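Local coordinates for peroxisomal membrane protein LPX1 (Saccharomyces cerevisiae, PDB 2Y6U) that hydrolyses ester bonds of lipids in the peroxisome, with acyl esterase, lipase and phospholipase A activity, at residues L138-G143 with F162-L167. Numbering follows the deposited sequence. Where two conformers were deposited one is given.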
ATOM      1  N   LEU A 138      20.358   1.608  -3.786  1.00 32.62           N
ATOM      2  CA  LEU A 138      19.609   2.825  -3.960  1.00 32.74           C
ATOM      3  C   LEU A 138      18.669   2.605  -5.146  1.00 28.49           C
ATOM      4  O   LEU A 138      19.069   2.116  -6.162  1.00 29.60           O
ATOM      5  CB  LEU A 138      20.513   4.009  -4.268  1.00 35.25           C
ATOM      6  CG  LEU A 138      21.386   4.507  -3.072  1.00 40.85           C
ATOM      7  CD1 LEU A 138      22.418   5.605  -3.485  1.00 42.10           C
ATOM      8  CD2 LEU A 138      20.526   5.026  -1.802  1.00 38.44           C
ATOM      9  N   ASN A 139      17.411   2.954  -4.923  1.00 26.59           N
ATOM     10  CA  ASN A 139      16.408   2.644  -5.881  1.00 24.81           C
ATOM     11  C   ASN A 139      15.852   3.913  -6.445  1.00 22.99           C
ATOM     12  O   ASN A 139      15.508   4.833  -5.676  1.00 23.98           O
ATOM     13  CB  ASN A 139      15.305   1.908  -5.163  1.00 23.11           C
ATOM     14  CG  ASN A 139      15.758   0.546  -4.531  1.00 26.64           C
ATOM     15  OD1 ASN A 139      16.572  -0.178  -5.099  1.00 28.25           O
ATOM     16  ND2 ASN A 139      15.318   0.303  -3.272  1.00 28.58           N
ATOM     17  N   VAL A 140      15.662   3.921  -7.741  1.00 23.45           N
ATOM     18  CA  VAL A 140      15.227   5.119  -8.460  1.00 22.57           C
ATOM     19  C   VAL A 140      14.020   4.756  -9.312  1.00 23.26           C
ATOM     20  O   VAL A 140      14.020   3.695  -9.926  1.00 23.36           O
ATOM     21  CB  VAL A 140      16.306   5.581  -9.422  1.00 24.54           C
ATOM     22  CG1 VAL A 140      15.815   6.915 -10.227  1.00 22.80           C
ATOM     23  CG2 VAL A 140      17.663   5.720  -8.718  1.00 28.75           C
ATOM     24  N   VAL A 141      12.957   5.553  -9.245  1.00 22.40           N
ATOM     25  CA  VAL A 141      11.771   5.333 -10.105  1.00 21.89           C
ATOM     26  C   VAL A 141      11.710   6.466 -11.079  1.00 22.46           C
ATOM     27  O   VAL A 141      11.923   7.594 -10.697  1.00 23.41           O
ATOM     28  CB  VAL A 141      10.454   5.194  -9.296  1.00 22.33           C
ATOM     29  CG1 VAL A 141      10.198   6.431  -8.405  1.00 21.91           C
ATOM     30  CG2 VAL A 141       9.209   4.848 -10.238  1.00 20.78           C
ATOM     31  N   ILE A 142      11.511   6.118 -12.335  1.00 21.29           N
ATOM     32  CA  ILE A 142      11.476   7.040 -13.420  0.70 21.04           C
ATOM     33  C   ILE A 142      10.134   6.821 -14.135  1.00 22.20           C
ATOM     34  O   ILE A 142       9.801   5.714 -14.598  1.00 23.37           O
ATOM     35  CB  ILE A 142      12.641   6.879 -14.432  0.70 22.98           C
ATOM     36  CG1 ILE A 142      14.011   6.840 -13.741  0.70 23.16           C
ATOM     37  CG2 ILE A 142      12.499   7.959 -15.590  0.70 23.28           C
ATOM     38  CD1 ILE A 142      14.495   5.432 -13.366  0.70 19.89           C
ATOM     39  N   GLY A 143       9.303   7.860 -14.228  1.00 21.18           N
ATOM     40  CA  GLY A 143       7.997   7.673 -14.813  1.00 21.13           C
ATOM     41  C   GLY A 143       7.668   8.778 -15.777  1.00 23.18           C
ATOM     42  O   GLY A 143       7.960   9.954 -15.499  1.00 25.06           O
ATOM     43  N   PHE A 162      11.730   3.905  -2.798  1.00 23.98           N
ATOM     44  CA  PHE A 162      12.511   4.688  -3.759  1.00 24.29           C
ATOM     45  C   PHE A 162      13.237   5.855  -3.062  1.00 25.72           C
ATOM     46  O   PHE A 162      12.621   6.622  -2.343  1.00 27.96           O
ATOM     47  CB  PHE A 162      11.631   5.131  -4.950  1.00 24.03           C
ATOM     48  CG  PHE A 162      11.110   4.002  -5.730  1.00 23.01           C
ATOM     49  CD1 PHE A 162      11.917   3.223  -6.489  1.00 21.07           C
ATOM     50  CD2 PHE A 162       9.743   3.788  -5.809  1.00 22.19           C
ATOM     51  CE1 PHE A 162      11.405   2.127  -7.182  1.00 24.98           C
ATOM     52  CE2 PHE A 162       9.228   2.712  -6.548  1.00 24.61           C
ATOM     53  CZ  PHE A 162      10.060   1.907  -7.225  1.00 24.79           C
ATOM     54  N   HIS A 163      14.494   6.036  -3.363  1.00 25.13           N
ATOM     55  CA  HIS A 163      15.260   7.113  -2.796  1.00 26.89           C
ATOM     56  C   HIS A 163      15.233   8.369  -3.678  1.00 26.20           C
ATOM     57  O   HIS A 163      15.551   9.426  -3.204  1.00 27.68           O
ATOM     58  CB  HIS A 163      16.705   6.631  -2.663  1.00 29.89           C
ATOM     59  CG  HIS A 163      16.839   5.422  -1.803  1.00 31.85           C
ATOM     60  ND1 HIS A 163      16.843   4.143  -2.331  1.00 28.99           N
ATOM     61  CD2 HIS A 163      16.874   5.280  -0.441  1.00 39.03           C
ATOM     62  CE1 HIS A 163      16.918   3.262  -1.328  1.00 37.43           C
ATOM     63  NE2 HIS A 163      16.926   3.922  -0.172  1.00 36.82           N
ATOM     64  N   LEU A 164      15.013   8.190  -4.957  1.00 24.44           N
ATOM     65  CA  LEU A 164      15.057   9.276  -5.963  1.00 23.67           C
ATOM     66  C   LEU A 164      13.903   9.044  -6.948  1.00 23.20           C
ATOM     67  O   LEU A 164      13.689   7.890  -7.429  1.00 23.83           O
ATOM     68  CB  LEU A 164      16.395   9.220  -6.689  1.00 24.02           C
ATOM     69  CG  LEU A 164      16.551  10.200  -7.856  1.00 26.16           C
ATOM     70  CD1 LEU A 164      16.529  11.667  -7.282  1.00 24.18           C
ATOM     71  CD2 LEU A 164      17.885   9.923  -8.575  1.00 22.87           C
ATOM     72  N   LEU A 165      13.123  10.091  -7.226  1.00 22.30           N
ATOM     73  CA  LEU A 165      12.000  10.064  -8.186  1.00 21.99           C
ATOM     74  C   LEU A 165      12.378  10.947  -9.333  1.00 22.70           C
ATOM     75  O   LEU A 165      12.888  12.088  -9.118  1.00 25.09           O
ATOM     76  CB  LEU A 165      10.734  10.608  -7.542  1.00 23.13           C
ATOM     77  CG  LEU A 165       9.938   9.641  -6.673  1.00 25.80           C
ATOM     78  CD1 LEU A 165      10.657   9.055  -5.434  1.00 26.02           C
ATOM     79  CD2 LEU A 165       8.616  10.376  -6.354  1.00 24.21           C
ATOM     80  N   ILE A 166      12.182  10.474 -10.555  1.00 22.40           N
ATOM     81  CA  ILE A 166      12.421  11.252 -11.739  1.00 22.93           C
ATOM     82  C   ILE A 166      11.106  11.199 -12.544  1.00 24.12           C
ATOM     83  O   ILE A 166      10.650  10.136 -12.991  1.00 24.71           O
ATOM     84  CB  ILE A 166      13.572  10.721 -12.596  1.00 24.29           C
ATOM     85  CG1 ILE A 166      14.865  10.627 -11.746  1.00 24.67           C
ATOM     86  CG2 ILE A 166      13.710  11.644 -13.862  1.00 24.57           C
ATOM     87  CD1 ILE A 166      16.100  10.146 -12.507  1.00 24.34           C
ATOM     88  N   LEU A 167      10.449  12.329 -12.641  1.00 23.66           N
ATOM     89  CA  LEU A 167       9.160  12.436 -13.261  1.00 23.51           C
ATOM     90  C   LEU A 167       9.308  13.166 -14.568  1.00 24.85           C
ATOM     91  O   LEU A 167       9.739  14.340 -14.591  1.00 25.79           O
ATOM     92  CB  LEU A 167       8.233  13.226 -12.302  1.00 23.07           C
ATOM     93  CG  LEU A 167       8.223  12.859 -10.829  1.00 22.36           C
ATOM     94  CD1 LEU A 167       7.261  13.796 -10.061  1.00 22.33           C
ATOM     95  CD2 LEU A 167       7.833  11.397 -10.600  1.00 21.11           C
TER
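Parallel strand pairing joins Val140-Gly143 to Leu164-Leu167 in the buried middle of the main sheet, the short strand axes lying 4.8 Å apart and 13° from parallel. The ladder rests on Val141 N to Leu164 O (3.0 Å), Ile166 N to Val141 O (2.9 Å) and Gly143 N to Ile166 O, the last nearly straight at the acceptor (C=O...N 172°). Helix 146-157 links the two strands in a beta-alpha-beta unit of the alpha/beta-hydrolase fold and covers the face carrying Val141 and Leu165; Gly143 opens a GxSxG sequence consistent with the nucleophile elbow. At the start of the pairing the His163 side chain supplies an acceptor: ND1 takes the N-H of Asn139 at 2.9 Å, close to the imidazole plane, while His163 N binds Asn139 O. With CG anti to its own carbonyl carbon (chi1 -59°), the ring turns its ND1 edge to Asn139 N and one face to Leu138, whose CD2 makes a CH-pi contact 3.7 Å from the centroid. A leucine in its place would probably leave Asn139 N without this acceptor. Val141 CB makes a CH-pi contact over the Phe162 ring face, 3.6 Å from its centroid; Val141 CG1 also touches Leu165 CG. On the other face, Val140 CG1 meets Leu164 CD2.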